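CrtC domain-containing protein (Fusarium vanettenii 77-13-4, PDB 7A0Q) is a kievitone hydratase, a fungal lyase that probably adds water to the isoflavonoid phytoalexin kievitone and so helps to detoxify it. Local coordinates at residues A[51-56]-A[109-114]; A[56-61]-A[76-81]; A[123-128]-A[136-141]. One frame throughout, in Å; residues are numbered along the deposited sequence.

Contact 1 (A[51-56]-A[109-114]); sequences QPNSVG and STPNIT. With NAG (2-acetamido-2-deoxy-beta-D-glucopyranose), chain D.
S54 and I113 meet through their backbones where the single 3-10 turn 53-55 lies against the irregular chain 109-114: S54 N donates to I113 O over 3.1 Å with a bent N-H...O angle of 138°. The turn is closed internally by V55 N to P52 O and G56 N to N53 O, while N112, centre of an inverse gamma turn, passes S54 with 4.8 Å between CA atoms.

N53 is the side chain most buried here. Its ND2 gives a hydrogen to P111 O at 3.0 Å; the acceptor lies in the amide plane of N53, whereas the donor is tilted 17° from the carbonyl plane of P111. The other end of the amide, OD1, accepts from D117 N, and the two bonds together fix which way the amide is turned. Apolar groups also flank the amide: I113 runs alongside N53 in the same direction, with CG1 3.7 Å from N53 ND2, and T110 CG2 also packs against ND2. Nearer the other end, P52 CG rests 3.3 Å from T114 O.

N112 carries an N-linked N-acetylglucosamine, its ND2 joined to C1 of the sugar at 1.4 Å. The side chain leaves its backbone trans (chi1 177°), and OD1 comes back to lie 3.2 Å from S54 CB, so the amide lies against the turn, and the sugar's acetamido methyl also approaches S54 O.

The contact joins the loop before strand 58-66 to the loop between strands 100-107 and 117-120. N53 and T110 both pack on V118 of strand 117-120, T110 OG1 hydrogen-bonds to Y79 and D81 of strand 72-81, and V55 leans on R207 and W209 of strand 202-210.

Contact 2 (A[56-61]-A[76-81]); sequences GGSWWS and LAHYLD
S58 OG and H78 NE2 hydrogen-bond at 2.9 Å across an antiparallel beta hairpin of the N-terminal lipocalin-like domain, whose two strands run at 179° with their axes 4.7 Å apart. S58 and H78 sit on the same face as W60 and L80. The H78 ring meets the hydroxyl at its edge, near the ring plane, and W60 directs an edge toward the H78 face in an offset edge-to-face pair, CD1 lying 3.6 Å from H78 CG, with the five-membered ring of W60 and the H78 ring at 63°. The two side chains cross nearly at right angles.

On the other face W59 and Y79 lie side by side, touching at CE3 and CD1 with the rings oblique. Along the backbone, W59-Y79 and S61-A77 are the hydrogen-bonded pairs, with two bonds each.

In the next shell, R89 NE hydrogen-bonds H78 ND1, and R207 makes a cation-pi contact with W59. Y79, its OH held by T110, reaches toward the magnesium ion, while W60 meets W221 of the C-terminal lipocalin-like barrel edge-to-face. Past the last bridge, D81 N donates to G57 O, and a water accepts from G57 N while donating to D81 OD2 at 2.6 Å.

Contact 3 (A[123-128]-A[136-141]); sequences NGIKSE and LRSYSN
N123, Y139 and R137 bury the most surface in this antiparallel beta hairpin of the lipocalin-like N-terminal domain; strands 123-127 and 136-141 run at 167°, their axes 4.7 Å apart.

With chi1 at 65°, the ring of Y139 folds back over the neighbouring strand and lays one face over G124: the glycine N sits 3.4 Å above the plane at the ring centre, and G124 CA makes a CH-pi contact 4.1 Å from the centroid. G124 presents only backbone to the ring, and the same two residues exchange both bonds of a hydrogen-bonded pair, so the ring lies directly over the residue its own backbone is bonded to.

R137 stands beside K126, its pair in the next hydrogen-bonded position, and reaches E128 beyond the last bridge. The salt bridge is carried by NE, 2.8 Å from E128 OE2; the oxygen uses its anti lone pair and lies near the guanidinium plane, while the carboxylate is turned 82° from that plane. NH2 adds only a weak bond to OE2, and K126 NZ a long ionic contact. D148 of strand 145-152 takes NH1, so the guanidinium spans two carboxylates, which probably offsets the nearby charge of K126.

At the opposite end, the side chain of N123 replaces a backbone acceptor: its OD1 receives N141 N at 2.7 Å in a nearly straight bond. V120 O holds the ND2 end, where a water also accepts from N123 ND2 at 3.3 Å and donates to N141 O at 2.6 Å.

Overall arrangement
From the N terminus, 51-56 leads straight into contact 2, with G56 common to contacts 1 and 2. Contact 2 closes the hairpin 58-66/72-81, nested inside the longer loop that contact 1 closes when the chain returns at 109-114. Contact 3 follows in series, forming the hairpin 123-127/136-142. Cross-links join them: the T110 hydroxyl joins contact 1 to the end of contact 2, beside a magnesium site that includes S109, while S61 OG and S138 OG, 2.7 Å apart, probably hydrogen-bond between the two hairpins. I125 CD1 packs 3.4 Å from W59 O, and Q51 touches L136. All three lie on one side of the chain's centre.

Contact 1 (A[51-56]-A[109-114])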
ATOM      1  N   GLN A  51     -13.887  -8.189   2.693  1.00 14.39           N
ATOM      2  CA  GLN A  51     -13.891  -6.735   2.682  1.00 14.11           C
ATOM      3  C   GLN A  51     -14.698  -6.037   3.786  1.00 13.41           C
ATOM      4  O   GLN A  51     -14.316  -4.932   4.178  1.00 14.68           O
ATOM      5  CB  GLN A  51     -14.409  -6.256   1.322  1.00 14.41           C
ATOM      6  CG  GLN A  51     -13.471  -6.576   0.150  1.00 14.99           C
ATOM      7  CD  GLN A  51     -12.393  -5.528   0.018  1.00 15.20           C
ATOM      8  OE1 GLN A  51     -11.522  -5.420   0.876  1.00 15.45           O
ATOM      9  NE2 GLN A  51     -12.460  -4.717  -1.038  1.00 17.47           N
ATOM     10  N   PRO A  52     -15.801  -6.597   4.296  1.00 15.60           N
ATOM     11  CA  PRO A  52     -16.655  -5.814   5.208  1.00 15.21           C
ATOM     12  C   PRO A  52     -15.985  -5.415   6.518  1.00 15.10           C
ATOM     13  O   PRO A  52     -15.040  -6.047   7.005  1.00 14.89           O
ATOM     14  CB  PRO A  52     -17.837  -6.751   5.474  1.00 17.80           C
ATOM     15  CG  PRO A  52     -17.938  -7.552   4.236  1.00 19.46           C
ATOM     16  CD  PRO A  52     -16.506  -7.818   3.851  1.00 17.34           C
ATOM     17  N   ASN A  53     -16.554  -4.363   7.119  1.00 14.64           N
ATOM     18  CA  ASN A  53     -16.145  -3.888   8.440  1.00 16.05           C
ATOM     19  C   ASN A  53     -16.004  -5.024   9.441  1.00 16.29           C
ATOM     20  O   ASN A  53     -15.066  -5.033  10.241  1.00 16.88           O
ATOM     21  CB  ASN A  53     -17.179  -2.908   9.000  1.00 15.98           C
ATOM     22  CG  ASN A  53     -17.185  -1.571   8.305  1.00 18.22           C
ATOM     23  OD1 ASN A  53     -16.836  -1.461   7.136  1.00 16.66           O
ATOM     24  ND2 ASN A  53     -17.628  -0.538   9.025  1.00 18.30           N
ATOM     25  N   SER A  54     -16.967  -5.953   9.447  1.00 15.88           N
ATOM     26  CA  SER A  54     -16.992  -6.993  10.478  1.00 16.99           C
ATOM     27  C   SER A  54     -15.709  -7.805  10.497  1.00 19.53           C
ATOM     28  O   SER A  54     -15.396  -8.421  11.521  1.00 18.23           O
ATOM     29  CB  SER A  54     -18.153  -7.961  10.262  1.00 18.97           C
ATOM     30  OG  SER A  54     -18.061  -8.560   8.976  1.00 20.27           O
ATOM     31  N   VAL A  55     -14.981  -7.850   9.377  1.00 15.88           N
ATOM     32  CA  VAL A  55     -13.770  -8.669   9.326  1.00 15.97           C
ATOM     33  C   VAL A  55     -12.641  -8.008  10.104  1.00 18.13           C
ATOM     34  O   VAL A  55     -11.736  -8.697  10.600  1.00 17.99           O
ATOM     35  CB  VAL A  55     -13.403  -8.942   7.853  1.00 15.34           C
ATOM     36  CG1 VAL A  55     -12.070  -9.695   7.718  1.00 16.14           C
ATOM     37  CG2 VAL A  55     -14.516  -9.733   7.183  1.00 17.15           C
ATOM     38  N   GLY A  56     -12.681  -6.680  10.244  1.00 17.37           N
ATOM     39  CA  GLY A  56     -11.702  -5.939  11.013  1.00 14.36           C
ATOM     40  C   GLY A  56     -10.438  -5.678  10.214  1.00 14.41           C
ATOM     41  O   GLY A  56     -10.330  -6.025   9.036  1.00 16.20           O
ATOM     42  N   SER A 109     -14.235   3.875  17.253  1.00 25.41           N
ATOM     43  CA  SER A 109     -14.708   2.527  16.967  1.00 23.26           C
ATOM     44  C   SER A 109     -15.075   2.389  15.495  1.00 23.64           C
ATOM     45  O   SER A 109     -15.227   3.372  14.767  1.00 23.05           O
ATOM     46  CB  SER A 109     -15.911   2.164  17.843  1.00 29.38           C
ATOM     47  OG  SER A 109     -17.023   2.972  17.512  1.00 33.00           O
ATOM     48  N   THR A 110     -15.223   1.134  15.073  1.00 22.87           N
ATOM     49  CA  THR A 110     -15.628   0.771  13.722  1.00 21.68           C
ATOM     50  C   THR A 110     -16.972   0.063  13.789  1.00 19.05           C
ATOM     51  O   THR A 110     -17.083  -0.964  14.483  1.00 21.14           O
ATOM     52  CB  THR A 110     -14.590  -0.144  13.071  1.00 19.53           C
ATOM     53  OG1 THR A 110     -13.311   0.501  13.080  1.00 21.16           O
ATOM     54  CG2 THR A 110     -14.998  -0.474  11.635  1.00 20.89           C
ATOM     55  N   PRO A 111     -18.007   0.560  13.116  1.00 18.68           N
ATOM     56  CA  PRO A 111     -19.296  -0.141  13.122  1.00 17.03           C
ATOM     57  C   PRO A 111     -19.148  -1.577  12.637  1.00 19.92           C
ATOM     58  O   PRO A 111     -18.491  -1.848  11.627  1.00 18.25           O
ATOM     59  CB  PRO A 111     -20.157   0.695  12.171  1.00 20.87           C
ATOM     60  CG  PRO A 111     -19.556   2.075  12.256  1.00 21.29           C
ATOM     61  CD  PRO A 111     -18.076   1.856  12.415  1.00 21.56           C
ATOM     62  N   ASN A 112     -19.754  -2.501  13.373  1.00 18.92           N
ATOM     63  CA  ASN A 112     -19.689  -3.923  13.031  1.00 21.15           C
ATOM     64  C   ASN A 112     -20.851  -4.227  12.092  1.00 19.64           C
ATOM     65  O   ASN A 112     -21.953  -4.574  12.518  1.00 22.48           O
ATOM     66  CB  ASN A 112     -19.715  -4.791  14.286  1.00 23.04           C
ATOM     67  CG  ASN A 112     -19.730  -6.266  13.962  1.00 29.58           C
ATOM     68  OD1 ASN A 112     -19.423  -6.662  12.845  1.00 24.90           O
ATOM     69  ND2 ASN A 112     -20.096  -7.089  14.937  1.00 38.37           N
ATOM     70  N   ILE A 113     -20.600  -4.085  10.788  1.00 17.68           N
ATOM     71  CA  ILE A 113     -21.617  -4.247   9.760  1.00 17.40           C
ATOM     72  C   ILE A 113     -21.080  -5.177   8.680  1.00 21.72           C
ATOM     73  O   ILE A 113     -19.876  -5.436   8.591  1.00 17.94           O
ATOM     74  CB  ILE A 113     -22.042  -2.897   9.146  1.00 16.30           C
ATOM     75  CG1 ILE A 113     -20.840  -2.197   8.502  1.00 18.10           C
ATOM     76  CG2 ILE A 113     -22.664  -1.989  10.211  1.00 19.63           C
ATOM     77  CD1 ILE A 113     -21.193  -0.864   7.830  1.00 19.28           C
ATOM     78  N   THR A 114     -21.997  -5.682   7.856  1.00 17.37           N
ATOM     79  CA  THR A 114     -21.673  -6.679   6.839  1.00 18.54           C
ATOM     80  C   THR A 114     -21.275  -6.062   5.503  1.00 19.20           C
ATOM     81  O   THR A 114     -21.124  -6.796   4.517  1.00 18.54           O
ATOM     82  CB  THR A 114     -22.856  -7.634   6.629  1.00 20.52           C
ATOM     83  OG1 THR A 114     -23.963  -6.913   6.079  1.00 20.91           O
ATOM     84  CG2 THR A 114     -23.265  -8.270   7.939  1.00 24.79           C
TER
HETATM   85  C1  NAG D 401     -20.166  -8.510  14.700  1.00 44.01           C
HETATM   86  C2  NAG D 401     -19.186  -9.296  15.595  1.00 48.11           C
HETATM   87  C3  NAG D 401     -19.438 -10.805  15.508  1.00 47.64           C
HETATM   88  C4  NAG D 401     -20.912 -11.140  15.682  1.00 46.04           C
HETATM   89  C5  NAG D 401     -21.725 -10.340  14.679  1.00 48.59           C
HETATM   90  C6  NAG D 401     -23.211 -10.605  14.756  1.00 55.64           C
HETATM   91  C7  NAG D 401     -16.942  -8.365  16.002  1.00 51.12           C
HETATM   92  C8  NAG D 401     -15.574  -8.148  15.425  1.00 56.67           C
HETATM   93  N2  NAG D 401     -17.814  -8.998  15.211  1.00 54.07           N
HETATM   94  O3  NAG D 401     -18.680 -11.456  16.522  1.00 54.51           O
HETATM   95  O4  NAG D 401     -21.132 -12.528  15.466  1.00 57.81           O
HETATM   96  O5  NAG D 401     -21.522  -8.949  14.948  1.00 48.52           O
HETATM   97  O6  NAG D 401     -23.849  -9.788  15.728  1.00 64.19           O
HETATM   98  O7  NAG D 401     -17.242  -7.985  17.129  1.00 60.04           O

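Contact 2 (A[56-61]-A[76-81])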
ATOM      1  N   GLY A  56     -12.681  -6.680  10.244  1.00 17.37           N
ATOM      2  CA  GLY A  56     -11.702  -5.939  11.013  1.00 14.36           C
ATOM      3  C   GLY A  56     -10.438  -5.678  10.214  1.00 14.41           C
ATOM      4  O   GLY A  56     -10.330  -6.025   9.036  1.00 16.20           O
ATOM      5  N   GLY A  57      -9.467  -5.049  10.869  1.00 14.26           N
ATOM      6  CA  GLY A  57      -8.130  -4.918  10.307  1.00 15.59           C
ATOM      7  C   GLY A  57      -7.908  -3.576   9.612  1.00 15.71           C
ATOM      8  O   GLY A  57      -8.197  -2.512  10.177  1.00 16.34           O
ATOM      9  N   SER A  58      -7.353  -3.628   8.397  1.00 13.18           N
ATOM     10  CA  SER A  58      -6.793  -2.470   7.723  1.00 13.77           C
ATOM     11  C   SER A  58      -7.261  -2.432   6.272  1.00 15.18           C
ATOM     12  O   SER A  58      -7.328  -3.466   5.608  1.00 13.49           O
ATOM     13  CB  SER A  58      -5.255  -2.524   7.812  1.00 17.60           C
ATOM     14  OG  SER A  58      -4.624  -1.598   6.948  1.00 16.78           O
ATOM     15  N   TRP A  59      -7.592  -1.227   5.797  1.00 13.88           N
ATOM     16  CA  TRP A  59      -8.026  -0.974   4.424  1.00 14.31           C
ATOM     17  C   TRP A  59      -7.158   0.165   3.895  1.00 14.30           C
ATOM     18  O   TRP A  59      -7.022   1.188   4.570  1.00 14.86           O
ATOM     19  CB  TRP A  59      -9.519  -0.600   4.369  1.00 15.06           C
ATOM     20  CG  TRP A  59     -10.494  -1.660   4.851  1.00 13.66           C
ATOM     21  CD1 TRP A  59     -11.212  -2.517   4.075  1.00 11.51           C
ATOM     22  CD2 TRP A  59     -10.880  -1.940   6.215  1.00 13.34           C
ATOM     23  NE1 TRP A  59     -12.014  -3.319   4.861  1.00 13.80           N
ATOM     24  CE2 TRP A  59     -11.819  -2.985   6.177  1.00 12.83           C
ATOM     25  CE3 TRP A  59     -10.500  -1.419   7.459  1.00 16.04           C
ATOM     26  CZ2 TRP A  59     -12.401  -3.517   7.336  1.00 14.60           C
ATOM     27  CZ3 TRP A  59     -11.084  -1.940   8.612  1.00 15.63           C
ATOM     28  CH2 TRP A  59     -12.023  -2.980   8.540  1.00 14.77           C
ATOM     29  N   TRP A  60      -6.565  -0.002   2.710  1.00 15.74           N
ATOM     30  CA  TRP A  60      -5.458   0.859   2.302  1.00 14.54           C
ATOM     31  C   TRP A  60      -5.433   1.013   0.789  1.00 15.41           C
ATOM     32  O   TRP A  60      -5.663   0.047   0.062  1.00 14.66           O
ATOM     33  CB  TRP A  60      -4.155   0.231   2.816  1.00 14.03           C
ATOM     34  CG  TRP A  60      -2.874   0.960   2.665  1.00 13.95           C
ATOM     35  CD1 TRP A  60      -2.190   1.613   3.653  1.00 15.91           C
ATOM     36  CD2 TRP A  60      -2.041   1.022   1.495  1.00 14.69           C
ATOM     37  NE1 TRP A  60      -1.006   2.102   3.170  1.00 17.70           N
ATOM     38  CE2 TRP A  60      -0.884   1.754   1.847  1.00 16.80           C
ATOM     39  CE3 TRP A  60      -2.164   0.535   0.189  1.00 14.19           C
ATOM     40  CZ2 TRP A  60       0.138   2.027   0.938  1.00 14.80           C
ATOM     41  CZ3 TRP A  60      -1.135   0.798  -0.718  1.00 13.93           C
ATOM     42  CH2 TRP A  60      -0.003   1.539  -0.336  1.00 15.50           C
ATOM     43  N   SER A  61      -5.159   2.230   0.317  1.00 13.40           N
ATOM     44  CA  SER A  61      -5.041   2.448  -1.119  1.00 14.90           C
ATOM     45  C   SER A  61      -3.942   3.452  -1.418  1.00 13.93           C
ATOM     46  O   SER A  61      -3.765   4.441  -0.696  1.00 14.40           O
ATOM     47  CB  SER A  61      -6.371   2.923  -1.755  1.00 13.95           C
ATOM     48  OG  SER A  61      -6.817   4.188  -1.272  1.00 14.26           O
ATOM     49  N   LEU A  76      -2.579   8.636  -1.000  1.00 17.38           N
ATOM     50  CA  LEU A  76      -2.686   7.535  -0.053  1.00 14.90           C
ATOM     51  C   LEU A  76      -3.928   7.699   0.808  1.00 16.11           C
ATOM     52  O   LEU A  76      -4.251   8.809   1.232  1.00 16.35           O
ATOM     53  CB  LEU A  76      -1.464   7.502   0.853  1.00 19.24           C
ATOM     54  CG  LEU A  76      -0.238   6.723   0.407  1.00 28.23           C
ATOM     55  CD1 LEU A  76       0.104   6.911  -1.070  1.00 32.53           C
ATOM     56  CD2 LEU A  76       0.900   7.181   1.267  1.00 32.44           C
ATOM     57  N   ALA A  77      -4.621   6.593   1.066  1.00 16.02           N
ATOM     58  CA  ALA A  77      -5.727   6.561   2.014  1.00 13.81           C
ATOM     59  C   ALA A  77      -5.610   5.293   2.845  1.00 15.63           C
ATOM     60  O   ALA A  77      -5.329   4.222   2.298  1.00 16.75           O
ATOM     61  CB  ALA A  77      -7.085   6.581   1.311  1.00 16.21           C
ATOM     62  N   HIS A  78      -5.839   5.401   4.156  1.00 15.43           N
ATOM     63  CA  HIS A  78      -5.672   4.238   5.019  1.00 14.95           C
ATOM     64  C   HIS A  78      -6.583   4.343   6.234  1.00 15.35           C
ATOM     65  O   HIS A  78      -6.531   5.348   6.949  1.00 16.26           O
ATOM     66  CB  HIS A  78      -4.216   4.132   5.468  1.00 15.60           C
ATOM     67  CG  HIS A  78      -3.962   3.014   6.428  1.00 15.72           C
ATOM     68  ND1 HIS A  78      -3.145   3.155   7.528  1.00 17.71           N
ATOM     69  CD2 HIS A  78      -4.420   1.738   6.457  1.00 15.36           C
ATOM     70  CE1 HIS A  78      -3.101   2.010   8.189  1.00 19.93           C
ATOM     71  NE2 HIS A  78      -3.874   1.136   7.565  1.00 17.62           N
ATOM     72  N   TYR A  79      -7.388   3.306   6.476  1.00 15.23           N
ATOM     73  CA  TYR A  79      -8.182   3.185   7.697  1.00 15.39           C
ATOM     74  C   TYR A  79      -7.711   1.972   8.483  1.00 15.70           C
ATOM     75  O   TYR A  79      -7.568   0.886   7.920  1.00 15.33           O
ATOM     76  CB  TYR A  79      -9.677   3.040   7.392  1.00 15.82           C
ATOM     77  CG  TYR A  79     -10.560   2.974   8.626  1.00 16.10           C
ATOM     78  CD1 TYR A  79     -10.759   1.776   9.310  1.00 17.30           C
ATOM     79  CD2 TYR A  79     -11.209   4.113   9.093  1.00 16.41           C
ATOM     80  CE1 TYR A  79     -11.583   1.716  10.437  1.00 18.43           C
ATOM     81  CE2 TYR A  79     -12.031   4.060  10.216  1.00 16.30           C
ATOM     82  CZ  TYR A  79     -12.206   2.865  10.882  1.00 18.85           C
ATOM     83  OH  TYR A  79     -13.030   2.824  11.987  1.00 18.64           O
ATOM     84  N   LEU A  80      -7.497   2.152   9.783  1.00 16.23           N
ATOM     85  CA  LEU A  80      -7.082   1.058  10.655  1.00 15.33           C
ATOM     86  C   LEU A  80      -8.076   0.916  11.799  1.00 19.00           C
ATOM     87  O   LEU A  80      -8.367   1.893  12.501  1.00 18.98           O
ATOM     88  CB  LEU A  80      -5.672   1.298  11.210  1.00 17.52           C
ATOM     89  CG  LEU A  80      -5.169   0.166  12.115  1.00 17.88           C
ATOM     90  CD1 LEU A  80      -4.916  -1.100  11.312  1.00 20.72           C
ATOM     91  CD2 LEU A  80      -3.911   0.568  12.866  1.00 23.11           C
ATOM     92  N   ASP A  81      -8.593  -0.296  11.987  1.00 17.35           N
ATOM     93  CA  ASP A  81      -9.346  -0.624  13.188  1.00 19.38           C
ATOM     94  C   ASP A  81      -8.414  -1.278  14.199  1.00 24.41           C
ATOM     95  O   ASP A  81      -7.651  -2.181  13.851  1.00 23.75           O
ATOM     96  CB  ASP A  81     -10.521  -1.552  12.897  1.00 18.90           C
ATOM     97  CG  ASP A  81     -11.274  -1.907  14.165  1.00 24.36           C
ATOM     98  OD1 ASP A  81     -11.921  -0.998  14.726  1.00 23.11           O
ATOM     99  OD2 ASP A  81     -11.180  -3.068  14.620  1.00 27.43           O
TER
HETATM  100  O   HOH W   1      -9.722  -5.098  13.771  1.00 22.59           O

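Contact 3 (A[123-128]-A[136-141])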
ATOM      1  N   ASN A 123     -14.219  11.284   6.113  1.00 20.04           N
ATOM      2  CA  ASN A 123     -13.067  10.708   5.442  1.00 18.18           C
ATOM      3  C   ASN A 123     -13.147   9.205   5.630  1.00 18.30           C
ATOM      4  O   ASN A 123     -13.489   8.747   6.718  1.00 19.13           O
ATOM      5  CB  ASN A 123     -11.744  11.209   6.043  1.00 18.66           C
ATOM      6  CG  ASN A 123     -11.783  12.678   6.421  1.00 21.45           C
ATOM      7  OD1 ASN A 123     -11.676  13.545   5.564  1.00 20.62           O
ATOM      8  ND2 ASN A 123     -11.908  12.960   7.717  1.00 22.08           N
ATOM      9  N   GLY A 124     -12.833   8.431   4.597  1.00 16.88           N
ATOM     10  CA  GLY A 124     -12.830   6.992   4.797  1.00 15.24           C
ATOM     11  C   GLY A 124     -12.675   6.205   3.504  1.00 14.87           C
ATOM     12  O   GLY A 124     -12.225   6.728   2.476  1.00 15.08           O
ATOM     13  N   ILE A 125     -13.019   4.918   3.603  1.00 15.28           N
ATOM     14  CA  ILE A 125     -12.988   3.978   2.486  1.00 13.04           C
ATOM     15  C   ILE A 125     -14.301   3.212   2.507  1.00 16.83           C
ATOM     16  O   ILE A 125     -14.752   2.772   3.569  1.00 15.42           O
ATOM     17  CB  ILE A 125     -11.777   3.025   2.571  1.00 13.33           C
ATOM     18  CG1 ILE A 125     -10.466   3.816   2.414  1.00 13.24           C
ATOM     19  CG2 ILE A 125     -11.876   1.921   1.516  1.00 17.19           C
ATOM     20  CD1 ILE A 125      -9.206   3.007   2.717  1.00 15.42           C
ATOM     21  N   LYS A 126     -14.955   3.104   1.357  1.00 15.01           N
ATOM     22  CA  LYS A 126     -16.215   2.381   1.353  1.00 16.56           C
ATOM     23  C   LYS A 126     -16.392   1.649   0.035  1.00 16.69           C
ATOM     24  O   LYS A 126     -15.863   2.055  -1.004  1.00 17.95           O
ATOM     25  CB  LYS A 126     -17.408   3.320   1.592  1.00 21.70           C
ATOM     26  CG  LYS A 126     -17.603   4.362   0.509  1.00 23.23           C
ATOM     27  CD  LYS A 126     -18.763   5.327   0.845  1.00 25.35           C
ATOM     28  CE  LYS A 126     -20.098   4.596   0.939  1.00 30.26           C
ATOM     29  NZ  LYS A 126     -21.259   5.551   0.989  1.00 36.25           N
ATOM     30  N   SER A 127     -17.177   0.585   0.080  1.00 16.48           N
ATOM     31  CA  SER A 127     -17.532  -0.104  -1.143  1.00 16.08           C
ATOM     32  C   SER A 127     -18.789   0.522  -1.732  1.00 18.78           C
ATOM     33  O   SER A 127     -19.721   0.885  -1.005  1.00 22.10           O
ATOM     34  CB  SER A 127     -17.755  -1.589  -0.891  1.00 18.25           C
ATOM     35  OG  SER A 127     -18.452  -2.165  -1.979  1.00 18.02           O
ATOM     36  N   GLU A 128     -18.797   0.651  -3.058  1.00 16.69           N
ATOM     37  CA  GLU A 128     -19.955   1.097  -3.824  1.00 17.18           C
ATOM     38  C   GLU A 128     -20.437  -0.013  -4.749  1.00 20.25           C
ATOM     39  O   GLU A 128     -20.993   0.252  -5.816  1.00 22.25           O
ATOM     40  CB  GLU A 128     -19.632   2.352  -4.635  1.00 18.91           C
ATOM     41  CG  GLU A 128     -19.023   3.513  -3.854  1.00 23.68           C
ATOM     42  CD  GLU A 128     -20.046   4.301  -3.060  1.00 28.40           C
ATOM     43  OE1 GLU A 128     -21.178   3.794  -2.880  1.00 29.05           O
ATOM     44  OE2 GLU A 128     -19.721   5.433  -2.614  1.00 24.38           O
ATOM     45  N   LEU A 136     -14.932   0.631  -5.451  1.00 16.50           N
ATOM     46  CA  LEU A 136     -14.499   1.013  -4.118  1.00 14.23           C
ATOM     47  C   LEU A 136     -14.177   2.498  -4.149  1.00 16.55           C
ATOM     48  O   LEU A 136     -13.875   3.051  -5.211  1.00 19.12           O
ATOM     49  CB  LEU A 136     -13.260   0.212  -3.684  1.00 14.63           C
ATOM     50  CG  LEU A 136     -13.469  -1.293  -3.564  1.00 19.03           C
ATOM     51  CD1 LEU A 136     -12.104  -2.006  -3.524  1.00 18.13           C
ATOM     52  CD2 LEU A 136     -14.278  -1.611  -2.323  1.00 18.48           C
ATOM     53  N   ARG A 137     -14.227   3.145  -2.986  1.00 14.63           N
ATOM     54  CA  ARG A 137     -14.034   4.590  -2.906  1.00 16.43           C
ATOM     55  C   ARG A 137     -13.136   4.934  -1.729  1.00 19.04           C
ATOM     56  O   ARG A 137     -13.409   4.512  -0.601  1.00 16.66           O
ATOM     57  CB  ARG A 137     -15.374   5.323  -2.770  1.00 20.45           C
ATOM     58  CG  ARG A 137     -15.248   6.857  -2.754  1.00 19.78           C
ATOM     59  CD  ARG A 137     -16.595   7.555  -2.444  1.00 21.97           C
ATOM     60  NE  ARG A 137     -17.647   7.137  -3.365  1.00 22.70           N
ATOM     61  CZ  ARG A 137     -17.869   7.690  -4.558  1.00 23.38           C
ATOM     62  NH1 ARG A 137     -17.111   8.692  -4.981  1.00 23.59           N
ATOM     63  NH2 ARG A 137     -18.844   7.235  -5.332  1.00 26.02           N
ATOM     64  N   SER A 138     -12.071   5.694  -1.999  1.00 15.80           N
ATOM     65  CA  SER A 138     -11.237   6.321  -0.971  1.00 14.47           C
ATOM     66  C   SER A 138     -11.472   7.822  -1.030  1.00 16.86           C
ATOM     67  O   SER A 138     -11.270   8.435  -2.079  1.00 16.93           O
ATOM     68  CB  SER A 138      -9.749   6.014  -1.173  1.00 15.02           C
ATOM     69  OG  SER A 138      -9.479   4.635  -0.993  1.00 15.98           O
ATOM     70  N   TYR A 139     -11.880   8.420   0.087  1.00 15.68           N
ATOM     71  CA  TYR A 139     -12.247   9.832   0.052  1.00 16.52           C
ATOM     72  C   TYR A 139     -11.764  10.552   1.304  1.00 17.26           C
ATOM     73  O   TYR A 139     -11.627   9.965   2.382  1.00 16.60           O
ATOM     74  CB  TYR A 139     -13.763  10.011  -0.119  1.00 16.42           C
ATOM     75  CG  TYR A 139     -14.563   9.497   1.050  1.00 16.18           C
ATOM     76  CD1 TYR A 139     -14.860   8.141   1.165  1.00 17.24           C
ATOM     77  CD2 TYR A 139     -15.001  10.356   2.053  1.00 18.72           C
ATOM     78  CE1 TYR A 139     -15.579   7.653   2.240  1.00 16.91           C
ATOM     79  CE2 TYR A 139     -15.733   9.878   3.137  1.00 18.93           C
ATOM     80  CZ  TYR A 139     -16.021   8.528   3.217  1.00 17.70           C
ATOM     81  OH  TYR A 139     -16.732   8.028   4.286  1.00 20.32           O
ATOM     82  N   SER A 140     -11.497  11.846   1.135  1.00 15.78           N
ATOM     83  CA  SER A 140     -10.952  12.681   2.191  1.00 16.27           C
ATOM     84  C   SER A 140     -11.497  14.088   2.006  1.00 20.67           C
ATOM     85  O   SER A 140     -11.595  14.578   0.872  1.00 18.01           O
ATOM     86  CB  SER A 140      -9.414  12.686   2.155  1.00 19.98           C
ATOM     87  OG  SER A 140      -8.879  13.526   3.167  1.00 20.62           O
ATOM     88  N   ASN A 141     -11.862  14.728   3.134  1.00 19.64           N
ATOM     89  CA  ASN A 141     -12.407  16.090   3.151  1.00 20.79           C
ATOM     90  C   ASN A 141     -11.753  16.809   4.323  1.00 25.77           C
ATOM     91  O   ASN A 141     -12.389  17.145   5.325  1.00 35.39           O
ATOM     92  CB  ASN A 141     -13.925  16.087   3.262  1.00 20.11           C
ATOM     93  CG  ASN A 141     -14.578  15.500   2.042  1.00 24.98           C
ATOM     94  OD1 ASN A 141     -14.634  16.139   0.987  1.00 22.54           O
ATOM     95  ND2 ASN A 141     -15.064  14.274   2.163  1.00 22.44           N
TER
HETATM   96  O   HOH W   2     -12.424  16.201   7.755  1.00 42.63           O